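Local structure of glyoxalase family protein (Bacillus cereus, 1ZSW) at residues L141-A146 and L151-S156; Y117-F122 and V127-M132; A255-W260 and K281-R286. The protein is of unknown function but binds zinc and belongs to the glyoxalase/bleomycin resistance/dioxygenase (vicinal oxygen chelate) superfamily. All coordinates share one frame; numbering follows the deposited sequence.

Contacts 1 and 2 are neighbours in the N-terminal glyoxalase-type region, their centres about 8 Å apart, whereas contact 3 belongs to the C-terminal one, with its centre about 30 Å and 38 Å from theirs. Contact 1 is a buried hairpin joined by backbone hydrogen bonds and apolar side chains. Contact 2 sets a helix against the segment that follows it and runs from an apolar inner end to a charged, hydrated outer one. K128 and S130 make probable backbone bonds with E144 and Q142, and F122 meets F143 between the two contacts. Contact 3, also buried, joins helix to strand through aliphatic contacts without a hydrogen bond; S282, pointing away from the helix, is the residue near the zinc.

Contact 1 (L141-A146 and L151-S156); sequences LQFEDA and LVLLVS
L141 and F143 pair with L153 and L151 as antiparallel, hydrogen-bonded partners, while Q142 faces V152 in the non-hydrogen-bonded pair between them; the two strands run at 154° to one another, their axes 4.5 Å apart at closest approach. Four N-H to O=C bonds close the two rungs. F143 N reaches L151 O at 2.9 Å, with 176° at the hydrogen, and L153 N reaches L141 O at 2.8 Å.

On the face that carries L141, F143, L151 and L153, the phenyl ring is the centrepiece. F143 holds CG between its own backbone N and carbonyl carbon (chi1 68°), a torsion that swings the ring over to the partner strand. There CB of L151 sits over one ring face, off-centre toward the rim, in a CH-pi contact with CB 3.7 Å from the F143 ring centroid. CD2 of L153 approaches obliquely, 3.6 Å from F143 CE2. A flat ring suits this place because it can lie against L151 and L153, alternate residues on the same face of the partner strand, and the branched leucines fill in around it. F122 of helix 112-124 and F47 of helix 41-51 also pack on F143. The other sheet face is lighter: the aliphatic part of Q142, a partly exposed residue, lies across V152, with CG 3.8 Å from V152 CG2. Beyond the rungs, OD1 of D145 accepts from E147 N and L149 N and so holds the connecting turn, while OD2 bonds Y48 OH and joins that turn to helix 41-51.

This is a beta hairpin, forming the last two strands of a beta-alpha-beta-beta-beta module of the kind repeated in the glyoxalase superfamily.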
loop_
_atom_site.group_PDB
_atom_site.type_symbol
_atom_site.label_atom_id
_atom_site.label_comp_id
_atom_site.label_asym_id
_atom_site.label_seq_id
_atom_site.Cartn_x
_atom_site.Cartn_y
_atom_site.Cartn_z
ATOM N N LEU A 141 6.702 -15.075 -6.690
ATOM C CA LEU A 141 6.330 -15.085 -8.084
ATOM C C LEU A 141 6.030 -13.676 -8.499
ATOM O O LEU A 141 5.087 -13.070 -7.967
ATOM C CB LEU A 141 5.085 -15.980 -8.315
ATOM C CG LEU A 141 4.523 -16.198 -9.715
ATOM C CD1 LEU A 141 5.465 -17.024 -10.632
ATOM C CD2 LEU A 141 3.151 -16.902 -9.618
ATOM N N GLN A 142 6.845 -13.137 -9.390
ATOM C CA GLN A 142 6.644 -11.774 -9.866
ATOM C C GLN A 142 5.573 -11.707 -10.930
ATOM O O GLN A 142 5.411 -12.615 -11.736
ATOM C CB GLN A 142 7.946 -11.180 -10.435
ATOM C CG GLN A 142 9.015 -10.953 -9.403
ATOM C CD GLN A 142 10.329 -10.513 -10.038
ATOM O OE1 GLN A 142 10.369 -10.089 -11.193
ATOM N NE2 GLN A 142 11.403 -10.624 -9.284
ATOM N N PHE A 143 4.800 -10.625 -10.944
ATOM C CA PHE A 143 3.839 -10.435 -12.026
ATOM C C PHE A 143 3.555 -8.939 -12.261
ATOM O O PHE A 143 4.041 -8.096 -11.509
ATOM C CB PHE A 143 2.536 -11.229 -11.755
ATOM C CG PHE A 143 1.715 -10.712 -10.585
ATOM C CD1 PHE A 143 0.569 -9.986 -10.838
ATOM C CD2 PHE A 143 2.055 -11.018 -9.283
ATOM C CE1 PHE A 143 -0.242 -9.544 -9.773
ATOM C CE2 PHE A 143 1.269 -10.561 -8.188
ATOM C CZ PHE A 143 0.110 -9.835 -8.463
ATOM N N GLU A 144 2.859 -8.615 -13.337
ATOM C CA GLU A 144 2.499 -7.230 -13.664
ATOM C C GLU A 144 1.060 -7.152 -14.111
ATOM O O GLU A 144 0.541 -8.087 -14.737
ATOM C CB GLU A 144 3.374 -6.691 -14.790
ATOM C CG GLU A 144 4.826 -6.671 -14.496
ATOM C CD GLU A 144 5.659 -5.944 -15.564
ATOM O OE1 GLU A 144 5.116 -5.272 -16.466
ATOM O OE2 GLU A 144 6.882 -6.058 -15.446
ATOM N N ASP A 145 0.410 -6.026 -13.842
ATOM C CA ASP A 145 -0.860 -5.782 -14.479
ATOM C C ASP A 145 -0.658 -5.233 -15.887
ATOM O O ASP A 145 0.490 -5.006 -16.327
ATOM C CB ASP A 145 -1.844 -4.961 -13.602
ATOM C CG ASP A 145 -1.546 -3.501 -13.559
ATOM O OD1 ASP A 145 -0.689 -2.986 -14.321
ATOM O OD2 ASP A 145 -2.215 -2.824 -12.721
ATOM N N ALA A 146 -1.751 -5.023 -16.601
ATOM C CA ALA A 146 -1.679 -4.567 -17.995
ATOM C C ALA A 146 -1.108 -3.154 -18.183
ATOM O O ALA A 146 -0.743 -2.763 -19.302
ATOM C CB ALA A 146 -3.068 -4.650 -18.632
ATOM N N LEU A 151 4.116 -6.205 -9.382
ATOM C CA LEU A 151 3.774 -6.866 -8.129
ATOM C C LEU A 151 4.521 -8.173 -7.911
ATOM O O LEU A 151 5.133 -8.705 -8.845
ATOM C CB LEU A 151 2.236 -7.123 -8.053
ATOM C CG LEU A 151 1.350 -5.897 -8.288
ATOM C CD1 LEU A 151 0.819 -5.879 -9.707
ATOM C CD2 LEU A 151 0.158 -5.893 -7.287
ATOM N N VAL A 152 4.564 -8.643 -6.686
ATOM C CA VAL A 152 5.228 -9.914 -6.415
ATOM C C VAL A 152 4.494 -10.659 -5.312
ATOM O O VAL A 152 4.217 -10.094 -4.239
ATOM C CB VAL A 152 6.748 -9.722 -6.108
ATOM C CG1 VAL A 152 6.987 -8.875 -4.846
ATOM C CG2 VAL A 152 7.446 -11.099 -5.916
ATOM N N LEU A 153 4.142 -11.918 -5.590
ATOM C CA LEU A 153 3.577 -12.758 -4.563
ATOM C C LEU A 153 4.679 -13.360 -3.695
ATOM O O LEU A 153 5.725 -13.806 -4.226
ATOM C CB LEU A 153 2.718 -13.861 -5.177
ATOM C CG LEU A 153 1.592 -13.466 -6.093
ATOM C CD1 LEU A 153 0.923 -14.719 -6.620
ATOM C CD2 LEU A 153 0.540 -12.612 -5.334
ATOM N N LEU A 154 4.474 -13.353 -2.396
ATOM C CA LEU A 154 5.525 -13.723 -1.437
ATOM C C LEU A 154 4.975 -14.721 -0.422
ATOM O O LEU A 154 3.896 -14.527 0.148
ATOM C CB LEU A 154 5.998 -12.492 -0.679
ATOM C CG LEU A 154 6.534 -11.288 -1.455
ATOM C CD1 LEU A 154 6.617 -10.055 -0.487
ATOM C CD2 LEU A 154 7.887 -11.639 -2.128
ATOM N N VAL A 155 5.702 -15.792 -0.170
ATOM C CA VAL A 155 5.204 -16.786 0.759
ATOM C C VAL A 155 5.329 -16.373 2.187
ATOM O O VAL A 155 6.416 -16.042 2.659
ATOM C CB VAL A 155 5.820 -18.192 0.520
ATOM C CG1 VAL A 155 5.394 -19.127 1.631
ATOM C CG2 VAL A 155 5.380 -18.693 -0.831
ATOM N N SER A 156 4.186 -16.428 2.877
ATOM C CA SER A 156 4.063 -16.000 4.254
ATOM C C SER A 156 4.201 -17.122 5.274
ATOM O O SER A 156 4.482 -16.851 6.430
ATOM C CB SER A 156 2.718 -15.298 4.477
ATOM O OG SER A 156 1.636 -16.236 4.529
#

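Contact 2 (Y117-F122 and V127-M132); sequences YWKERF and VKHSEM
K119 and E131 meet as a salt bridge at the outer end of this contact: NZ of K119 lies 3.2 Å from E131 OE2, above the carboxylate plane, and its bond to OE1 of the same residue is weak. The ammonium charge is thus offset by the carboxylate, with probable further screening by solvent. The long lysine chain lets a helix residue span to the following segment, its CE passing at the edge of the H129 ring. A water lies between K119 NZ and H129 NE2, 2.7 Å from NE2; its approach to NZ is doubtfully short.

H129 holds CG between its backbone N and carbonyl carbon (chi1 65°), which brings ND1 back to V127 O. That bond, 2.7 Å from H129 ND1 to V127 O and almost in the ring plane, fixes the ring's rotation and leaves one face to CB of F122. The F122 ring in turn takes CG1 of V127 over one face, while V127 N gives its hydrogen to F122 O at 2.9 Å. S130 OG donates to E131 O and is also bonded to Q142 N.

With ND1 committed to V127 O and NE2 left to the water, the histidine is fixed between an apolar layer of F122 and V127 and a hydrated ion pair.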
loop_
_atom_site.group_PDB
_atom_site.type_symbol
_atom_site.label_atom_id
_atom_site.label_comp_id
_atom_site.label_asym_id
_atom_site.label_seq_id
_atom_site.Cartn_x
_atom_site.Cartn_y
_atom_site.Cartn_z
ATOM N N TYR A 117 -0.676 -22.461 -7.408
ATOM C CA TYR A 117 -2.031 -22.058 -7.744
ATOM C C TYR A 117 -2.042 -20.770 -8.581
ATOM O O TYR A 117 -2.690 -20.666 -9.631
ATOM C CB TYR A 117 -2.873 -21.880 -6.459
ATOM C CG TYR A 117 -4.189 -21.227 -6.765
ATOM C CD1 TYR A 117 -4.312 -19.830 -6.785
ATOM C CD2 TYR A 117 -5.316 -21.992 -7.077
ATOM C CE1 TYR A 117 -5.509 -19.220 -7.108
ATOM C CE2 TYR A 117 -6.519 -21.395 -7.393
ATOM C CZ TYR A 117 -6.624 -20.007 -7.395
ATOM O OH TYR A 117 -7.806 -19.427 -7.748
ATOM N N TRP A 118 -1.301 -19.764 -8.106
ATOM C CA TRP A 118 -1.200 -18.492 -8.805
ATOM C C TRP A 118 -0.546 -18.520 -10.170
ATOM O O TRP A 118 -1.009 -17.870 -11.110
ATOM C CB TRP A 118 -0.555 -17.451 -7.868
ATOM C CG TRP A 118 -1.615 -16.976 -6.849
ATOM C CD1 TRP A 118 -1.662 -17.238 -5.526
ATOM C CD2 TRP A 118 -2.728 -16.151 -7.153
ATOM N NE1 TRP A 118 -2.813 -16.656 -4.971
ATOM C CE2 TRP A 118 -3.458 -15.974 -5.958
ATOM C CE3 TRP A 118 -3.210 -15.580 -8.341
ATOM C CZ2 TRP A 118 -4.649 -15.208 -5.908
ATOM C CZ3 TRP A 118 -4.387 -14.797 -8.297
ATOM C CH2 TRP A 118 -5.098 -14.662 -7.080
ATOM N N LYS A 119 0.522 -19.311 -10.302
ATOM C CA LYS A 119 1.147 -19.496 -11.602
ATOM C C LYS A 119 0.126 -20.022 -12.611
ATOM O O LYS A 119 0.015 -19.478 -13.707
ATOM C CB LYS A 119 2.365 -20.437 -11.505
ATOM C CG LYS A 119 3.181 -20.467 -12.798
ATOM C CD LYS A 119 4.664 -20.569 -12.522
ATOM C CE LYS A 119 5.466 -20.032 -13.712
ATOM N NZ LYS A 119 5.166 -20.781 -14.969
ATOM N N GLU A 120 -0.631 -21.063 -12.255
ATOM C CA GLU A 120 -1.652 -21.564 -13.196
ATOM C C GLU A 120 -2.721 -20.518 -13.503
ATOM O O GLU A 120 -3.111 -20.334 -14.662
ATOM C CB GLU A 120 -2.274 -22.890 -12.735
ATOM C CG GLU A 120 -3.550 -23.312 -13.504
ATOM C CD GLU A 120 -3.353 -23.495 -15.010
ATOM O OE1 GLU A 120 -2.284 -23.992 -15.441
ATOM O OE2 GLU A 120 -4.292 -23.153 -15.765
ATOM N N ARG A 121 -3.172 -19.804 -12.472
ATOM C CA ARG A 121 -4.185 -18.773 -12.672
ATOM C C ARG A 121 -3.715 -17.643 -13.599
ATOM O O ARG A 121 -4.464 -17.155 -14.434
ATOM C CB ARG A 121 -4.614 -18.201 -11.309
ATOM C CG ARG A 121 -5.845 -17.285 -11.402
ATOM C CD ARG A 121 -6.482 -17.093 -10.018
ATOM N NE ARG A 121 -7.673 -16.237 -10.139
ATOM C CZ ARG A 121 -8.889 -16.686 -10.429
ATOM N NH1 ARG A 121 -9.905 -15.835 -10.523
ATOM N NH2 ARG A 121 -9.083 -17.994 -10.647
ATOM N N PHE A 122 -2.457 -17.235 -13.441
ATOM C CA PHE A 122 -1.872 -16.221 -14.290
ATOM C C PHE A 122 -1.775 -16.703 -15.745
ATOM O O PHE A 122 -1.985 -15.915 -16.677
ATOM C CB PHE A 122 -0.485 -15.818 -13.759
ATOM C CG PHE A 122 -0.522 -14.973 -12.488
ATOM C CD1 PHE A 122 0.604 -14.870 -11.680
ATOM C CD2 PHE A 122 -1.679 -14.276 -12.118
ATOM C CE1 PHE A 122 0.610 -14.087 -10.497
ATOM C CE2 PHE A 122 -1.696 -13.494 -10.943
ATOM C CZ PHE A 122 -0.555 -13.396 -10.138
ATOM N N VAL A 127 -1.896 -13.192 -17.605
ATOM C CA VAL A 127 -1.184 -12.218 -16.806
ATOM C C VAL A 127 0.307 -12.418 -17.000
ATOM O O VAL A 127 0.812 -13.543 -16.874
ATOM C CB VAL A 127 -1.494 -12.417 -15.302
ATOM C CG1 VAL A 127 -0.720 -11.377 -14.464
ATOM C CG2 VAL A 127 -3.018 -12.319 -15.063
ATOM N N LYS A 128 1.012 -11.322 -17.257
ATOM C CA LYS A 128 2.473 -11.331 -17.280
ATOM C C LYS A 128 3.043 -11.780 -15.944
ATOM O O LYS A 128 2.697 -11.228 -14.895
ATOM C CB LYS A 128 2.997 -9.957 -17.699
ATOM C CG LYS A 128 4.520 -9.834 -17.686
ATOM C CD LYS A 128 4.954 -8.572 -18.426
ATOM C CE LYS A 128 6.435 -8.263 -18.198
ATOM N NZ LYS A 128 7.329 -9.165 -18.954
ATOM N N HIS A 129 3.904 -12.798 -15.947
ATOM C CA HIS A 129 4.435 -13.329 -14.690
ATOM C C HIS A 129 5.752 -14.033 -14.913
ATOM O O HIS A 129 6.052 -14.457 -16.039
ATOM C CB HIS A 129 3.457 -14.300 -14.018
ATOM C CG HIS A 129 3.209 -15.547 -14.812
ATOM N ND1 HIS A 129 2.429 -15.551 -15.938
ATOM C CD2 HIS A 129 3.656 -16.813 -14.654
ATOM C CE1 HIS A 129 2.390 -16.772 -16.446
ATOM N NE2 HIS A 129 3.124 -17.559 -15.683
ATOM N N SER A 130 6.507 -14.146 -13.830
ATOM C CA SER A 130 7.844 -14.726 -13.812
ATOM C C SER A 130 7.740 -16.225 -13.608
ATOM O O SER A 130 6.641 -16.790 -13.562
ATOM C CB SER A 130 8.660 -14.071 -12.689
ATOM O OG SER A 130 8.329 -14.561 -11.382
ATOM N N GLU A 131 8.887 -16.904 -13.540
ATOM C CA GLU A 131 8.877 -18.240 -13.005
ATOM C C GLU A 131 9.078 -18.140 -11.507
ATOM O O GLU A 131 9.346 -17.048 -10.981
ATOM C CB GLU A 131 10.002 -19.074 -13.653
ATOM C CG GLU A 131 9.812 -19.216 -15.152
ATOM C CD GLU A 131 8.630 -20.095 -15.514
ATOM O OE1 GLU A 131 8.491 -21.171 -14.900
ATOM O OE2 GLU A 131 7.850 -19.709 -16.418
ATOM N N MET A 132 8.975 -19.265 -10.814
ATOM C CA MET A 132 9.200 -19.307 -9.380
ATOM C C MET A 132 10.562 -18.727 -9.019
ATOM O O MET A 132 11.571 -19.073 -9.614
ATOM C CB MET A 132 9.080 -20.733 -8.863
ATOM C CG MET A 132 7.690 -21.338 -9.036
ATOM S SD MET A 132 6.543 -20.659 -7.812
ATOM C CE MET A 132 6.974 -21.690 -6.406
HETATM O O HOH W 1 3.840 -19.852 -16.832
#

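Contact 3 (A255-W260 and K281-R286); sequences AELAYW and KSLYFR
L257 carries its CG opposite the backbone N (chi1 180°), which sends both methyls from the helix toward the strand, and L283 lodges its CG between backbone N and carbonyl carbon (chi1 71°), which directs CD2 to the helix. The two branches point past one another, antiparallel, so that CD1 of L257 comes to 3.8 Å from CD2 of L283. The other methyl of L257, CD2, rests on the strand backbone, 3.8 Å from K281 O, and lies 3.9 Å from CB of K281. Leucine suits the position because its fork serves two neighbours: CD1 meets the L283 side chain, CD2 the K281-S282 peptide and the CB of K281. No hydrogen bond crosses the contact.

K281 sets its CB against L257, then turns its amine off to a salt bridge with D254 at the helix start, so only its aliphatic root joins the packing. S282 points the other way, and its OG hydrogen bonds E294, a ligand of the zinc ion; it is therefore a second-shell residue that probably helps position that carboxylate.

Helix and strand run nearly parallel, at 15°, with axes 9.2 Å apart at closest approach. Helix 254-266 covers one face of the sheet: L257 also touches V251 of strand 244-251 and I295 of strand 292-300, while L283 and F285 reach E261 and V264 farther along the helix.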
loop_
_atom_site.group_PDB
_atom_site.type_symbol
_atom_site.label_atom_id
_atom_site.label_comp_id
_atom_site.label_asym_id
_atom_site.label_seq_id
_atom_site.Cartn_x
_atom_site.Cartn_y
_atom_site.Cartn_z
ATOM N N ALA A 255 -3.144 10.336 18.586
ATOM C CA ALA A 255 -2.028 10.792 19.416
ATOM C C ALA A 255 -0.699 10.385 18.795
ATOM O O ALA A 255 0.247 11.175 18.764
ATOM C CB ALA A 255 -2.138 10.252 20.845
ATOM N N GLU A 256 -0.640 9.169 18.270
ATOM C CA GLU A 256 0.585 8.723 17.594
ATOM C C GLU A 256 0.774 9.516 16.301
ATOM O O GLU A 256 1.888 9.867 15.962
ATOM C CB GLU A 256 0.532 7.219 17.318
ATOM C CG GLU A 256 0.645 6.400 18.600
ATOM C CD GLU A 256 0.764 4.910 18.383
ATOM O OE1 GLU A 256 0.717 4.174 19.405
ATOM O OE2 GLU A 256 0.883 4.451 17.222
ATOM N N LEU A 257 -0.324 9.799 15.591
ATOM C CA LEU A 257 -0.203 10.591 14.351
ATOM C C LEU A 257 0.398 11.974 14.654
ATOM O O LEU A 257 1.311 12.435 13.983
ATOM C CB LEU A 257 -1.559 10.708 13.657
ATOM C CG LEU A 257 -1.563 11.509 12.356
ATOM C CD1 LEU A 257 -0.726 10.745 11.336
ATOM C CD2 LEU A 257 -2.978 11.619 11.809
ATOM N N ALA A 258 -0.086 12.626 15.717
ATOM C CA ALA A 258 0.485 13.928 16.091
ATOM C C ALA A 258 1.965 13.859 16.482
ATOM O O ALA A 258 2.740 14.743 16.149
ATOM C CB ALA A 258 -0.324 14.568 17.226
ATOM N N TYR A 259 2.342 12.779 17.170
ATOM C CA TYR A 259 3.728 12.542 17.510
ATOM C C TYR A 259 4.595 12.472 16.258
ATOM O O TYR A 259 5.619 13.142 16.163
ATOM C CB TYR A 259 3.876 11.267 18.341
ATOM C CG TYR A 259 5.310 10.791 18.418
ATOM C CD1 TYR A 259 5.782 9.816 17.534
ATOM C CD2 TYR A 259 6.202 11.324 19.350
ATOM C CE1 TYR A 259 7.095 9.369 17.550
ATOM C CE2 TYR A 259 7.551 10.879 19.386
ATOM C CZ TYR A 259 7.986 9.886 18.496
ATOM O OH TYR A 259 9.302 9.438 18.502
ATOM N N TRP A 260 4.138 11.708 15.264
ATOM C CA TRP A 260 4.906 11.562 14.031
ATOM C C TRP A 260 4.959 12.839 13.218
ATOM O O TRP A 260 5.967 13.114 12.610
ATOM C CB TRP A 260 4.388 10.382 13.191
ATOM C CG TRP A 260 4.704 9.045 13.825
ATOM C CD1 TRP A 260 3.816 8.141 14.303
ATOM C CD2 TRP A 260 6.014 8.516 14.098
ATOM N NE1 TRP A 260 4.486 7.050 14.846
ATOM C CE2 TRP A 260 5.834 7.261 14.737
ATOM C CE3 TRP A 260 7.307 8.996 13.909
ATOM C CZ2 TRP A 260 6.918 6.462 15.150
ATOM C CZ3 TRP A 260 8.400 8.190 14.303
ATOM C CH2 TRP A 260 8.177 6.943 14.945
ATOM N N LYS A 281 -7.461 9.290 9.738
ATOM C CA LYS A 281 -6.774 10.569 9.615
ATOM C C LYS A 281 -5.325 10.307 9.174
ATOM O O LYS A 281 -4.747 9.251 9.496
ATOM C CB LYS A 281 -6.797 11.369 10.917
ATOM C CG LYS A 281 -8.208 11.651 11.483
ATOM C CD LYS A 281 -8.030 12.816 12.485
ATOM C CE LYS A 281 -9.315 13.177 13.256
ATOM N NZ LYS A 281 -9.835 12.029 14.006
ATOM N N SER A 282 -4.767 11.231 8.427
ATOM C CA SER A 282 -3.412 11.023 7.927
ATOM C C SER A 282 -2.664 12.312 7.678
ATOM O O SER A 282 -3.278 13.411 7.645
ATOM C CB SER A 282 -3.493 10.195 6.682
ATOM O OG SER A 282 -3.957 10.955 5.593
ATOM N N LEU A 283 -1.362 12.180 7.444
ATOM C CA LEU A 283 -0.579 13.275 6.958
ATOM C C LEU A 283 0.366 12.737 5.904
ATOM O O LEU A 283 0.648 11.525 5.888
ATOM C CB LEU A 283 0.188 13.946 8.094
ATOM C CG LEU A 283 1.347 13.155 8.687
ATOM C CD1 LEU A 283 2.671 13.347 7.994
ATOM C CD2 LEU A 283 1.474 13.599 10.163
ATOM N N TYR A 284 0.756 13.600 4.989
ATOM C CA TYR A 284 1.684 13.212 3.922
ATOM C C TYR A 284 2.983 14.003 4.022
ATOM O O TYR A 284 3.015 15.171 4.407
ATOM C CB TYR A 284 1.063 13.520 2.547
ATOM C CG TYR A 284 -0.273 12.845 2.289
ATOM C CD1 TYR A 284 -0.384 11.708 1.462
ATOM C CD2 TYR A 284 -1.439 13.346 2.897
ATOM C CE1 TYR A 284 -1.667 11.140 1.247
ATOM C CE2 TYR A 284 -2.673 12.784 2.713
ATOM C CZ TYR A 284 -2.788 11.687 1.898
ATOM O OH TYR A 284 -4.084 11.204 1.786
ATOM N N PHE A 285 4.086 13.384 3.608
ATOM C CA PHE A 285 5.351 14.116 3.492
ATOM C C PHE A 285 6.183 13.419 2.447
ATOM O O PHE A 285 6.020 12.190 2.231
ATOM C CB PHE A 285 6.115 14.200 4.845
ATOM C CG PHE A 285 6.723 12.878 5.298
ATOM C CD1 PHE A 285 8.063 12.585 5.039
ATOM C CD2 PHE A 285 5.937 11.933 5.933
ATOM C CE1 PHE A 285 8.600 11.346 5.456
ATOM C CE2 PHE A 285 6.476 10.714 6.361
ATOM C CZ PHE A 285 7.802 10.436 6.100
ATOM N N ARG A 286 7.049 14.181 1.787
ATOM C CA ARG A 286 8.009 13.598 0.831
ATOM C C ARG A 286 9.375 13.574 1.470
ATOM O O ARG A 286 9.782 14.548 2.162
ATOM C CB ARG A 286 8.067 14.439 -0.434
ATOM C CG ARG A 286 6.993 14.165 -1.354
ATOM C CD ARG A 286 7.267 14.686 -2.762
ATOM N NE ARG A 286 5.996 14.668 -3.462
ATOM C CZ ARG A 286 5.525 13.676 -4.212
ATOM N NH1 ARG A 286 6.234 12.568 -4.431
ATOM N NH2 ARG A 286 4.318 13.801 -4.761
#